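Local coordinates for ssDNA binding protein (PDB 4PSM), which binds single-stranded DNA, which it probably holds in a tunnel system running between the subunits of its assembly, at residues G8-S13 against E101-E106; N17-V22 against G41-I46; A25-K30 against G73-N78; Q52-K57 against L82-Y87. All blocks are in the same frame, centred on the assembly; numbering follows the deposited sequence.

Interaction 1. Residues G8-S13 against E101-E106. With SO4 (sulfate ion), chain E.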
loop_
_atom_site.group_PDB
_atom_site.type_symbol
_atom_site.label_atom_id
_atom_site.label_comp_id
_atom_site.label_asym_id
_atom_site.label_seq_id
_atom_site.Cartn_x
_atom_site.Cartn_y
_atom_site.Cartn_z
ATOM N N GLY A 8 5.798 36.383 7.088
ATOM C CA GLY A 8 4.632 37.112 6.626
ATOM C C GLY A 8 3.788 37.353 7.856
ATOM O O GLY A 8 4.258 37.144 8.982
ATOM N N PHE A 9 2.547 37.785 7.667
ATOM C CA PHE A 9 1.687 38.052 8.819
ATOM C C PHE A 9 1.349 36.767 9.560
ATOM O O PHE A 9 0.981 35.762 8.957
ATOM C CB PHE A 9 0.398 38.764 8.406
ATOM C CG PHE A 9 0.613 40.143 7.872
ATOM C CD1 PHE A 9 0.927 41.191 8.730
ATOM C CD2 PHE A 9 0.488 40.399 6.521
ATOM C CE1 PHE A 9 1.118 42.479 8.247
ATOM C CE2 PHE A 9 0.680 41.688 6.029
ATOM C CZ PHE A 9 0.998 42.730 6.896
ATOM N N VAL A 10 1.469 36.807 10.876
ATOM C CA VAL A 10 1.093 35.673 11.692
ATOM C C VAL A 10 0.681 36.124 13.091
ATOM O O VAL A 10 1.331 36.970 13.707
ATOM C CB VAL A 10 2.239 34.623 11.802
ATOM C CG1 VAL A 10 3.388 35.167 12.658
ATOM C CG2 VAL A 10 1.700 33.295 12.376
ATOM N N ARG A 11 -0.423 35.566 13.575
ATOM C CA ARG A 11 -0.842 35.787 14.944
ATOM C C ARG A 11 0.306 35.379 15.854
ATOM O O ARG A 11 0.927 34.341 15.648
ATOM C CB ARG A 11 -2.085 34.960 15.244
ATOM C CG ARG A 11 -2.840 35.377 16.488
ATOM C CD ARG A 11 -4.188 34.699 16.512
ATOM N NE ARG A 11 -5.049 35.196 17.577
ATOM C CZ ARG A 11 -5.068 34.709 18.809
ATOM N NH1 ARG A 11 -4.263 33.708 19.141
ATOM N NH2 ARG A 11 -5.894 35.225 19.708
ATOM N N ALA A 12 0.596 36.214 16.841
ATOM C CA ALA A 12 1.736 36.006 17.718
ATOM C C ALA A 12 1.691 34.626 18.363
ATOM O O ALA A 12 2.716 33.952 18.456
ATOM C CB ALA A 12 1.799 37.105 18.784
ATOM N N SER A 13 0.498 34.225 18.798
ATOM C CA SER A 13 0.270 32.929 19.436
ATOM C C SER A 13 0.924 31.775 18.669
ATOM O O SER A 13 1.409 30.825 19.267
ATOM C CB SER A 13 -1.235 32.669 19.559
ATOM O OG SER A 13 -1.856 32.698 18.284
ATOM N N GLU A 101 -8.402 33.558 12.218
ATOM C CA GLU A 101 -9.097 32.642 11.324
ATOM C C GLU A 101 -8.103 31.673 10.685
ATOM O O GLU A 101 -8.359 30.479 10.608
ATOM C CB GLU A 101 -9.858 33.411 10.243
ATOM C CG GLU A 101 -10.969 34.295 10.802
ATOM C CD GLU A 101 -11.720 35.066 9.734
ATOM O OE1 GLU A 101 -11.172 35.254 8.623
ATOM O OE2 GLU A 101 -12.867 35.478 10.016
ATOM N N VAL A 102 -6.969 32.193 10.227
ATOM C CA VAL A 102 -5.927 31.352 9.661
ATOM C C VAL A 102 -5.470 30.314 10.672
ATOM O O VAL A 102 -5.418 29.121 10.375
ATOM C CB VAL A 102 -4.708 32.172 9.227
ATOM C CG1 VAL A 102 -3.466 31.289 9.220
ATOM C CG2 VAL A 102 -4.955 32.791 7.860
ATOM N N GLU A 103 -5.147 30.784 11.871
ATOM C CA GLU A 103 -4.698 29.915 12.945
ATOM C C GLU A 103 -5.695 28.780 13.172
ATOM O O GLU A 103 -5.313 27.635 13.405
ATOM C CB GLU A 103 -4.538 30.731 14.226
ATOM C CG GLU A 103 -3.527 30.184 15.215
ATOM C CD GLU A 103 -2.092 30.500 14.829
ATOM O OE1 GLU A 103 -1.852 30.942 13.681
ATOM O OE2 GLU A 103 -1.204 30.314 15.688
ATOM N N HIS A 104 -6.976 29.109 13.096
ATOM C CA HIS A 104 -8.036 28.140 13.342
ATOM C C HIS A 104 -8.133 27.119 12.214
ATOM O O HIS A 104 -8.264 25.922 12.465
ATOM C CB HIS A 104 -9.384 28.849 13.531
ATOM C CG HIS A 104 -10.141 28.398 14.742
ATOM N ND1 HIS A 104 -11.072 29.190 15.377
ATOM C CD2 HIS A 104 -10.102 27.233 15.434
ATOM C CE1 HIS A 104 -11.575 28.534 16.410
ATOM N NE2 HIS A 104 -11.002 27.346 16.465
HETATM N N MSE A 105 -8.074 27.592 10.973
HETATM C CA MSE A 105 -8.130 26.695 9.829
HETATM C C MSE A 105 -6.975 25.701 9.889
HETATM O O MSE A 105 -7.092 24.555 9.435
HETATM C CB MSE A 105 -8.107 27.463 8.502
HETATM C CG MSE A 105 -8.272 26.554 7.279
HETATM SE SE MSE A 105 -9.287 27.324 5.792
HETATM C CE MSE A 105 -9.840 25.662 4.908
ATOM N N GLU A 106 -5.867 26.145 10.468
ATOM C CA GLU A 106 -4.672 25.321 10.580
ATOM C C GLU A 106 -4.803 24.254 11.649
ATOM O O GLU A 106 -4.274 23.161 11.494
ATOM C CB GLU A 106 -3.459 26.189 10.881
ATOM C CG GLU A 106 -3.116 27.158 9.773
ATOM C CD GLU A 106 -1.834 27.904 10.054
ATOM O OE1 GLU A 106 -1.467 28.015 11.246
ATOM O OE2 GLU A 106 -1.188 28.359 9.085
HETATM S S SO4 E . -6.239 32.592 22.312
HETATM O O1 SO4 E . -6.563 32.088 23.645
HETATM O O2 SO4 E . -7.038 31.884 21.313
HETATM O O3 SO4 E . -6.517 34.027 22.250
HETATM O O4 SO4 E . -4.824 32.379 22.043
HETATM O O HOH W 1 -1.972 33.574 11.770
#
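R11 and E103 meet at the root of the arginine side chain: R11 CB lies 4.3 Å from E103 OE1. Beyond CB, CG lies anti to the backbone N (chi1 -164°) and the chain stays extended to NE, which carries the guanidinium across the long helix, where the side chain also touches M99 and E100. At the tip NH1 donates to S13 OG at 2.7 Å, the oxygen lying somewhat out of the guanidinium plane, and also to O4 of a sulfate ion at 3.2 Å. NH2 gives a shorter bond to sulfate O3, 2.9 Å, met at the edge of the group. Two nearly straight N-H bonds thus grip an ion that probably came from the crystallisation liquor. Arginine suits the place because it can span this distance and still present several donors at its tip.

The strand 4-11, at one border of a three-stranded antiparallel sheet, here faces the helix 93-141, predicted to form a coiled coil; V102 on that helix packs against V102 of the second subunit. The chain of E103 is bent at chi2 (78°), which turns its carboxylate toward R11 and S13. OE2 comes within 3.6 Å of S13 OG, whose short side chain fits between the carboxylate and the guanidinium. OE1 is reached through a water that accepts from R11 N at 3.1 Å and donates to E103 OE1 at 3.3 Å, and a methyl of V10, CG2, stands beside the same oxygen.

Interaction 2. Residues N17-V22 against G41-I46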
loop_
_atom_site.group_PDB
_atom_site.type_symbol
_atom_site.label_atom_id
_atom_site.label_comp_id
_atom_site.label_asym_id
_atom_site.label_seq_id
_atom_site.Cartn_x
_atom_site.Cartn_y
_atom_site.Cartn_z
ATOM N N ASN A 17 5.577 28.051 15.550
ATOM C CA ASN A 17 5.286 27.052 14.526
ATOM C C ASN A 17 5.527 27.586 13.113
ATOM O O ASN A 17 6.026 26.871 12.243
ATOM C CB ASN A 17 3.847 26.529 14.647
ATOM C CG ASN A 17 3.666 25.557 15.800
ATOM O OD1 ASN A 17 4.592 24.840 16.175
ATOM N ND2 ASN A 17 2.462 25.524 16.364
ATOM N N LYS A 18 5.169 28.845 12.881
ATOM C CA LYS A 18 5.300 29.411 11.549
ATOM C C LYS A 18 6.766 29.547 11.160
ATOM O O LYS A 18 7.150 29.278 10.018
ATOM C CB LYS A 18 4.593 30.764 11.454
ATOM C CG LYS A 18 4.599 31.341 10.046
ATOM C CD LYS A 18 3.842 30.429 9.081
ATOM C CE LYS A 18 3.604 31.100 7.734
ATOM N NZ LYS A 18 2.775 32.336 7.859
ATOM N N VAL A 19 7.580 29.974 12.116
ATOM C CA VAL A 19 9.005 30.085 11.888
ATOM C C VAL A 19 9.546 28.724 11.448
ATOM O O VAL A 19 10.208 28.610 10.417
ATOM C CB VAL A 19 9.733 30.577 13.158
ATOM C CG1 VAL A 19 11.234 30.356 13.046
ATOM C CG2 VAL A 19 9.423 32.034 13.396
ATOM N N ARG A 20 9.234 27.692 12.223
ATOM C CA ARG A 20 9.754 26.360 11.952
ATOM C C ARG A 20 9.295 25.854 10.585
ATOM O O ARG A 20 10.069 25.254 9.842
ATOM C CB ARG A 20 9.333 25.386 13.045
ATOM C CG ARG A 20 10.188 24.109 13.086
ATOM C CD ARG A 20 9.658 23.120 14.124
ATOM N NE ARG A 20 8.372 22.561 13.703
ATOM C CZ ARG A 20 7.682 21.664 14.400
ATOM N NH1 ARG A 20 8.150 21.223 15.559
ATOM N NH2 ARG A 20 6.522 21.208 13.938
ATOM N N ARG A 21 8.037 26.119 10.250
ATOM C CA ARG A 21 7.490 25.699 8.968
ATOM C C ARG A 21 8.230 26.325 7.802
ATOM O O ARG A 21 8.614 25.633 6.856
ATOM C CB ARG A 21 5.997 25.982 8.901
ATOM C CG ARG A 21 5.198 25.071 9.810
ATOM C CD ARG A 21 3.791 25.567 10.001
ATOM N NE ARG A 21 3.159 25.922 8.739
ATOM C CZ ARG A 21 1.966 26.494 8.661
ATOM N NH1 ARG A 21 1.309 26.761 9.779
ATOM N NH2 ARG A 21 1.435 26.794 7.481
ATOM N N VAL A 22 8.446 27.634 7.884
ATOM C CA VAL A 22 9.137 28.362 6.829
ATOM C C VAL A 22 10.571 27.873 6.716
ATOM O O VAL A 22 11.086 27.658 5.619
ATOM C CB VAL A 22 9.124 29.873 7.103
ATOM C CG1 VAL A 22 9.839 30.635 5.980
ATOM C CG2 VAL A 22 7.695 30.343 7.244
ATOM N N GLY A 41 14.131 26.245 17.257
ATOM C CA GLY A 41 13.908 26.281 18.692
ATOM C C GLY A 41 14.685 27.422 19.320
ATOM O O GLY A 41 14.175 28.135 20.175
ATOM N N GLU A 42 15.923 27.600 18.874
ATOM C CA GLU A 42 16.779 28.656 19.392
ATOM C C GLU A 42 16.211 30.036 19.058
ATOM O O GLU A 42 16.015 30.861 19.940
ATOM C CB GLU A 42 18.195 28.522 18.839
ATOM C CG GLU A 42 18.890 27.219 19.196
ATOM C CD GLU A 42 20.306 27.151 18.652
ATOM O OE1 GLU A 42 21.009 26.159 18.940
ATOM O OE2 GLU A 42 20.718 28.090 17.938
ATOM N N LEU A 43 15.943 30.274 17.781
ATOM C CA LEU A 43 15.395 31.541 17.332
ATOM C C LEU A 43 14.090 31.877 18.056
ATOM O O LEU A 43 13.898 32.991 18.541
ATOM C CB LEU A 43 15.188 31.530 15.816
ATOM C CG LEU A 43 14.638 32.838 15.245
ATOM C CD1 LEU A 43 15.400 34.059 15.748
ATOM C CD2 LEU A 43 14.480 32.838 13.730
ATOM N N ASN A 44 13.199 30.902 18.136
ATOM C CA ASN A 44 11.906 31.097 18.776
ATOM C C ASN A 44 12.054 31.424 20.252
ATOM O O ASN A 44 11.211 32.107 20.834
ATOM C CB ASN A 44 10.997 29.868 18.569
ATOM C CG ASN A 44 10.494 29.753 17.135
ATOM O OD1 ASN A 44 10.394 30.759 16.437
ATOM N ND2 ASN A 44 10.188 28.529 16.687
ATOM N N LYS A 45 13.121 30.916 20.858
ATOM C CA LYS A 45 13.432 31.237 22.245
ATOM C C LYS A 45 13.720 32.736 22.352
ATOM O O LYS A 45 13.172 33.431 23.199
ATOM C CB LYS A 45 14.640 30.426 22.711
ATOM C CG LYS A 45 14.307 29.220 23.574
ATOM C CD LYS A 45 14.342 29.580 25.060
ATOM C CE LYS A 45 15.742 29.996 25.509
ATOM N NZ LYS A 45 15.802 30.339 26.959
ATOM N N ILE A 46 14.577 33.221 21.462
ATOM C CA ILE A 46 14.961 34.614 21.411
ATOM C C ILE A 46 13.761 35.494 21.076
ATOM O O ILE A 46 13.499 36.491 21.747
ATOM C CB ILE A 46 16.070 34.822 20.369
ATOM C CG1 ILE A 46 17.361 34.140 20.832
ATOM C CG2 ILE A 46 16.289 36.301 20.102
ATOM C CD1 ILE A 46 18.453 34.093 19.774
#
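V19 and N44 mark the closest approach of two helical segments whose CA atoms here are 7.5 Å apart. The backbones of 17-22 and 41-46 run in roughly opposite directions, each a continuous stretch of helix with its own i to i+4 bonds, such as R21 N to N17 O at 2.9 Å, so the contact itself is left to side chains. Those of V19 and N44 point at each other across the gap, and the amide oxygen of N44 rests on the valine branch. N44 OD1 lies 3.3 Å from V19 CB and nearly as close to both V19 methyls. Valine suits this spot because its branching at CB offers a compact, bulky surface close to its own backbone, filling the gap between the helices without a long chain.

The two helices, 15-26 and 33-53, are consecutive and roughly antiparallel, and both pack on the sheet: V19 also touches T7 of strand 4-11, and L43 touches W77 of strand 74-87. L43 reaches in roughly perpendicular to V19, their methyls CD2 and CG1 4.1 Å apart in plain apolar contact. Leucine carries its branch one carbon further out, which lets it serve both the neighbouring helix and the sheet.

N44 CG lies anti to the carbonyl carbon (chi1 -72°), which swings the amide across to helix 15-26. Its ND2 makes a weak bond to A16 O, so a polar residue can lie in this mostly buried seam with its N-H group engaged. On another side of helix 15-26, R20 and R21 are bound by the fourth subunit.

Interaction 3. Residues A25-K30 against G73-N78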
loop_
_atom_site.group_PDB
_atom_site.type_symbol
_atom_site.label_atom_id
_atom_site.label_comp_id
_atom_site.label_asym_id
_atom_site.label_seq_id
_atom_site.Cartn_x
_atom_site.Cartn_y
_atom_site.Cartn_z
ATOM N N ALA A 25 10.851 24.621 4.905
ATOM C CA ALA A 25 10.598 24.768 3.479
ATOM C C ALA A 25 11.802 25.325 2.718
ATOM O O ALA A 25 12.107 24.875 1.612
ATOM C CB ALA A 25 9.364 25.626 3.249
ATOM N N ILE A 26 12.496 26.292 3.314
ATOM C CA ILE A 26 13.587 26.968 2.616
ATOM C C ILE A 26 14.949 26.282 2.762
ATOM O O ILE A 26 15.856 26.529 1.971
ATOM C CB ILE A 26 13.689 28.460 3.017
ATOM C CG1 ILE A 26 14.133 28.609 4.474
ATOM C CG2 ILE A 26 12.355 29.172 2.775
ATOM C CD1 ILE A 26 14.028 30.038 4.996
ATOM N N THR A 27 15.094 25.422 3.766
ATOM C CA THR A 27 16.341 24.680 3.942
ATOM C C THR A 27 16.225 23.268 3.374
ATOM O O THR A 27 17.163 22.482 3.449
ATOM C CB THR A 27 16.738 24.583 5.423
ATOM O OG1 THR A 27 15.705 23.908 6.147
ATOM C CG2 THR A 27 16.941 25.958 6.011
ATOM N N ARG A 28 15.060 22.963 2.811
ATOM C CA ARG A 28 14.771 21.654 2.239
ATOM C C ARG A 28 15.959 21.096 1.455
ATOM O O ARG A 28 16.468 21.737 0.533
ATOM C CB ARG A 28 13.530 21.758 1.349
ATOM C CG ARG A 28 13.065 20.475 0.686
ATOM C CD ARG A 28 12.731 19.380 1.670
ATOM N NE ARG A 28 11.743 19.706 2.649
ATOM C CZ ARG A 28 11.626 19.292 3.906
ATOM N NH1 ARG A 28 10.574 19.747 4.549
ATOM N NH2 ARG A 28 12.483 18.490 4.532
ATOM N N GLY A 29 16.412 19.907 1.842
ATOM C CA GLY A 29 17.500 19.252 1.144
ATOM C C GLY A 29 18.867 19.743 1.572
ATOM O O GLY A 29 19.861 19.017 1.480
ATOM N N LYS A 30 18.922 20.984 2.043
ATOM C CA LYS A 30 20.183 21.588 2.455
ATOM C C LYS A 30 20.554 21.224 3.895
ATOM O O LYS A 30 21.698 21.389 4.308
ATOM C CB LYS A 30 20.116 23.111 2.303
ATOM C CG LYS A 30 19.801 23.598 0.898
ATOM C CD LYS A 30 19.755 25.115 0.847
ATOM C CE LYS A 30 19.485 25.620 -0.562
ATOM N NZ LYS A 30 19.484 27.110 -0.623
ATOM N N GLY A 73 26.144 22.369 6.936
ATOM C CA GLY A 73 24.835 21.807 7.212
ATOM C C GLY A 73 24.234 22.287 8.520
ATOM O O GLY A 73 23.328 21.657 9.061
ATOM N N LYS A 74 24.742 23.405 9.030
ATOM C CA LYS A 74 24.229 23.981 10.272
ATOM C C LYS A 74 23.655 25.367 10.028
ATOM O O LYS A 74 24.269 26.193 9.361
ATOM C CB LYS A 74 25.332 24.066 11.331
ATOM C CG LYS A 74 25.790 22.727 11.869
ATOM C CD LYS A 74 24.965 22.310 13.072
ATOM C CE LYS A 74 25.525 21.049 13.710
ATOM N NZ LYS A 74 24.864 20.744 15.008
ATOM N N ILE A 75 22.470 25.620 10.565
ATOM C CA ILE A 75 21.855 26.934 10.426
ATOM C C ILE A 75 22.455 27.906 11.440
ATOM O O ILE A 75 22.338 27.713 12.652
ATOM C CB ILE A 75 20.318 26.871 10.590
ATOM C CG1 ILE A 75 19.703 25.976 9.512
ATOM C CG2 ILE A 75 19.710 28.268 10.520
ATOM C CD1 ILE A 75 18.228 25.726 9.693
ATOM N N VAL A 76 23.116 28.941 10.938
ATOM C CA VAL A 76 23.669 29.970 11.811
ATOM C C VAL A 76 22.875 31.265 11.650
ATOM O O VAL A 76 22.882 31.907 10.597
ATOM C CB VAL A 76 25.201 30.182 11.603
ATOM C CG1 VAL A 76 25.875 28.873 11.187
ATOM C CG2 VAL A 76 25.484 31.279 10.598
ATOM N N TRP A 77 22.144 31.623 12.694
ATOM C CA TRP A 77 21.324 32.815 12.640
ATOM C C TRP A 77 22.216 34.040 12.679
ATOM O O TRP A 77 23.300 34.013 13.260
ATOM C CB TRP A 77 20.335 32.851 13.805
ATOM C CG TRP A 77 19.339 31.728 13.801
ATOM C CD1 TRP A 77 19.233 30.722 14.718
ATOM C CD2 TRP A 77 18.306 31.499 12.832
ATOM N NE1 TRP A 77 18.194 29.881 14.384
ATOM C CE2 TRP A 77 17.611 30.334 13.231
ATOM C CE3 TRP A 77 17.900 32.164 11.668
ATOM C CZ2 TRP A 77 16.534 29.825 12.509
ATOM C CZ3 TRP A 77 16.835 31.651 10.947
ATOM C CH2 TRP A 77 16.164 30.491 11.371
ATOM N N ASN A 78 21.765 35.104 12.028
ATOM C CA ASN A 78 22.360 36.420 12.186
ATOM C C ASN A 78 21.398 37.275 12.998
ATOM O O ASN A 78 20.537 37.962 12.443
ATOM C CB ASN A 78 22.626 37.056 10.824
ATOM C CG ASN A 78 23.196 38.455 10.937
ATOM O OD1 ASN A 78 23.652 38.873 12.004
ATOM N ND2 ASN A 78 23.173 39.191 9.832
#
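T27 and I75 bring the end of helix 15-26 onto strand 74-87, a border strand of the antiparallel sheet, so the turn after a helix is packed against a sheet. The apolar part is one pair of methyls: T27 CG2 lies 3.9 Å from I75 CD1, the two side chains meeting nearly square-on. I75 suits the position because its two branches serve different neighbours. CG1, anti to the carbonyl carbon (chi1 -61°), carries CD1 out to the threonine, while CG2 rests over the centre of the W77 ring, two residues on along the same side of the strand, 3.9 Å above its plane.

Among backbone contacts, K30 O stands 4.3 Å from G73 CA, a loose approach between the loop and the start of the strand. The loop after the helix is drawn in by K30 N, which bonds to T27 O at 2.7 Å, and G29 and G73 both adopt positive phi, which glycine accepts readily.

The polar groups near the methyl contact are tied to helices. I75 N bonds to E35, and W77 NE1 to A39 O of helix 33-53. Threonine can present a methyl to the strand while its hydroxyl turns back on its own helix, OG1 bonding to L23 O.

Interaction 4. Residues Q52-K57 against L82-Y87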
loop_
_atom_site.group_PDB
_atom_site.type_symbol
_atom_site.label_atom_id
_atom_site.label_comp_id
_atom_site.label_asym_id
_atom_site.label_seq_id
_atom_site.Cartn_x
_atom_site.Cartn_y
_atom_site.Cartn_z
ATOM N N GLN A 52 7.951 39.277 24.672
ATOM C CA GLN A 52 7.634 39.576 26.065
ATOM C C GLN A 52 8.012 41.020 26.389
ATOM O O GLN A 52 7.216 41.775 26.938
ATOM C CB GLN A 52 8.386 38.633 27.005
ATOM C CG GLN A 52 7.620 37.386 27.417
ATOM C CD GLN A 52 8.284 36.659 28.575
ATOM O OE1 GLN A 52 9.399 36.995 28.980
ATOM N NE2 GLN A 52 7.597 35.664 29.120
ATOM N N GLU A 53 9.236 41.391 26.039
ATOM C CA GLU A 53 9.757 42.715 26.310
ATOM C C GLU A 53 8.925 43.771 25.590
ATOM O O GLU A 53 8.758 44.879 26.085
ATOM C CB GLU A 53 11.222 42.799 25.871
ATOM C CG GLU A 53 12.019 43.898 26.555
ATOM C CD GLU A 53 12.350 43.567 28.000
ATOM O OE1 GLU A 53 13.210 42.690 28.226
ATOM O OE2 GLU A 53 11.750 44.182 28.908
HETATM N N MSE A 54 8.394 43.419 24.425
HETATM C CA MSE A 54 7.671 44.375 23.596
HETATM C C MSE A 54 6.205 44.513 23.987
HETATM O O MSE A 54 5.468 45.275 23.368
HETATM C CB MSE A 54 7.766 43.975 22.129
HETATM C CG MSE A 54 9.065 44.354 21.467
HETATM SE SE MSE A 54 9.294 43.378 19.800
HETATM C CE MSE A 54 10.770 44.403 19.034
ATOM N N GLY A 55 5.784 43.781 25.010
ATOM C CA GLY A 55 4.397 43.820 25.439
ATOM C C GLY A 55 3.444 43.255 24.396
ATOM O O GLY A 55 2.278 43.654 24.316
ATOM N N VAL A 56 3.932 42.319 23.588
ATOM C CA VAL A 56 3.091 41.693 22.573
ATOM C C VAL A 56 2.181 40.636 23.181
ATOM O O VAL A 56 2.630 39.762 23.917
ATOM C CB VAL A 56 3.921 41.073 21.446
ATOM C CG1 VAL A 56 3.008 40.438 20.423
ATOM C CG2 VAL A 56 4.787 42.130 20.789
ATOM N N LYS A 57 0.888 40.752 22.902
ATOM C CA LYS A 57 -0.090 39.755 23.324
ATOM C C LYS A 57 -0.203 38.675 22.250
ATOM O O LYS A 57 0.285 38.847 21.132
ATOM C CB LYS A 57 -1.447 40.420 23.534
ATOM C CG LYS A 57 -1.434 41.559 24.541
ATOM C CD LYS A 57 -1.769 41.066 25.939
ATOM C CE LYS A 57 -3.188 40.519 26.000
ATOM N NZ LYS A 57 -3.520 39.952 27.336
ATOM N N LEU A 82 17.549 40.264 12.629
ATOM C CA LEU A 82 16.197 39.936 13.074
ATOM C C LEU A 82 15.308 41.161 13.205
ATOM O O LEU A 82 15.633 42.111 13.919
ATOM C CB LEU A 82 16.212 39.196 14.408
ATOM C CG LEU A 82 14.811 38.904 14.936
ATOM C CD1 LEU A 82 14.105 37.896 14.038
ATOM C CD2 LEU A 82 14.849 38.428 16.378
ATOM N N GLU A 83 14.174 41.120 12.518
ATOM C CA GLU A 83 13.181 42.176 12.602
ATOM C C GLU A 83 11.848 41.592 13.045
ATOM O O GLU A 83 11.392 40.578 12.523
ATOM C CB GLU A 83 13.033 42.889 11.258
ATOM C CG GLU A 83 14.148 42.582 10.267
ATOM C CD GLU A 83 14.222 43.588 9.135
ATOM O OE1 GLU A 83 13.934 43.213 7.978
ATOM O OE2 GLU A 83 14.576 44.755 9.403
ATOM N N ILE A 84 11.239 42.227 14.034
ATOM C CA ILE A 84 9.921 41.832 14.491
ATOM C C ILE A 84 8.956 43.010 14.358
ATOM O O ILE A 84 8.908 43.883 15.221
ATOM C CB ILE A 84 9.940 41.366 15.957
ATOM C CG1 ILE A 84 10.981 40.268 16.165
ATOM C CG2 ILE A 84 8.559 40.886 16.378
ATOM C CD1 ILE A 84 11.062 39.780 17.593
ATOM N N GLU A 85 8.208 43.037 13.261
ATOM C CA GLU A 85 7.129 43.996 13.097
ATOM C C GLU A 85 5.928 43.527 13.895
ATOM O O GLU A 85 5.555 42.357 13.848
ATOM C CB GLU A 85 6.763 44.137 11.625
ATOM C CG GLU A 85 7.912 44.619 10.753
ATOM C CD GLU A 85 7.570 44.599 9.276
ATOM O OE1 GLU A 85 6.454 44.156 8.932
ATOM O OE2 GLU A 85 8.414 45.023 8.459
ATOM N N THR A 86 5.324 44.443 14.639
ATOM C CA THR A 86 4.187 44.098 15.481
ATOM C C THR A 86 2.937 44.868 15.067
ATOM O O THR A 86 3.021 45.982 14.567
ATOM C CB THR A 86 4.493 44.347 16.967
ATOM O OG1 THR A 86 3.270 44.355 17.711
ATOM C CG2 THR A 86 5.195 45.684 17.146
ATOM N N TYR A 87 1.777 44.261 15.270
ATOM C CA TYR A 87 0.517 44.892 14.913
ATOM C C TYR A 87 -0.521 44.609 15.981
ATOM O O TYR A 87 -1.034 43.496 16.068
ATOM C CB TYR A 87 0.041 44.389 13.555
ATOM C CG TYR A 87 1.066 44.599 12.471
ATOM C CD1 TYR A 87 1.064 45.752 11.704
ATOM C CD2 TYR A 87 2.053 43.650 12.229
ATOM C CE1 TYR A 87 2.009 45.952 10.714
ATOM C CE2 TYR A 87 3.003 43.845 11.243
ATOM C CZ TYR A 87 2.973 45.001 10.490
ATOM O OH TYR A 87 3.909 45.209 9.508
#
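Two torsions near 165°, chi2 and chi3, stretch the side chain of M54, deposited as selenomethionine, out to I84, while T86 sets OG1 opposite its backbone N (chi1 164°), which brings the hydroxyl to V56. The contact joins the C-terminal end of helix 33-53, closed by a Schellman motif, to the border strand 74-87 of the antiparallel sheet. G55 is the residue of positive phi that makes the motif possible, and G55 N bonds back to Q52 O at 3.1 Å; glycine tolerates such a backbone with little strain. M54 before this glycine and V56 after it both direct their CB toward the strand.

Along the strand the side chains alternate. I84 and T86 point to the helix end, whereas E83 and E85 point away from it. M54 SE lies 4.3 Å from I84 CG2, an apolar contact, and the terminal methyl CE is also 4.3 Å from I84 O. A long, flexible, unbranched residue suits this partly open surface, where it can lie over the β-branched isoleucine; I84 also leans on K50 and L51 of the same helix. V56 and T86 pass one another side by side, pointing contrary ways, with V56 CG2 4.1 Å from T86 OG1, and V56 is backed by A12.

Next along the strand, Y87 packs edge-to-face on F9. Its hydroxyl holds the glutamate two residues earlier: Y87 OH donates to E85 OE1 at 2.8 Å, approaching that oxygen from above the carboxylate plane.

From the N terminus, residues 8-13 open the widest loop, closed only when interaction 1 reaches helix 93-141; the other three contacts lie nested inside it. Interaction 2 closes first, pairing helix 15-26 with helix 33-53. Interaction 3 starts from the end of helix 15-26, before interaction 2 has closed, and therefore crosses it on the way to strand 74-87. Interaction 4 begins after interaction 2 is complete, in series with it, but crosses interaction 3 and uses the later part of the same strand. Interactions 3 and 4 tie helices 15-26 and 33-53 to the two ends of strand 74-87. The salt bridge of R21 with E106 couples interactions 1 and 2, while A12 against K57 O joins interactions 1 and 4.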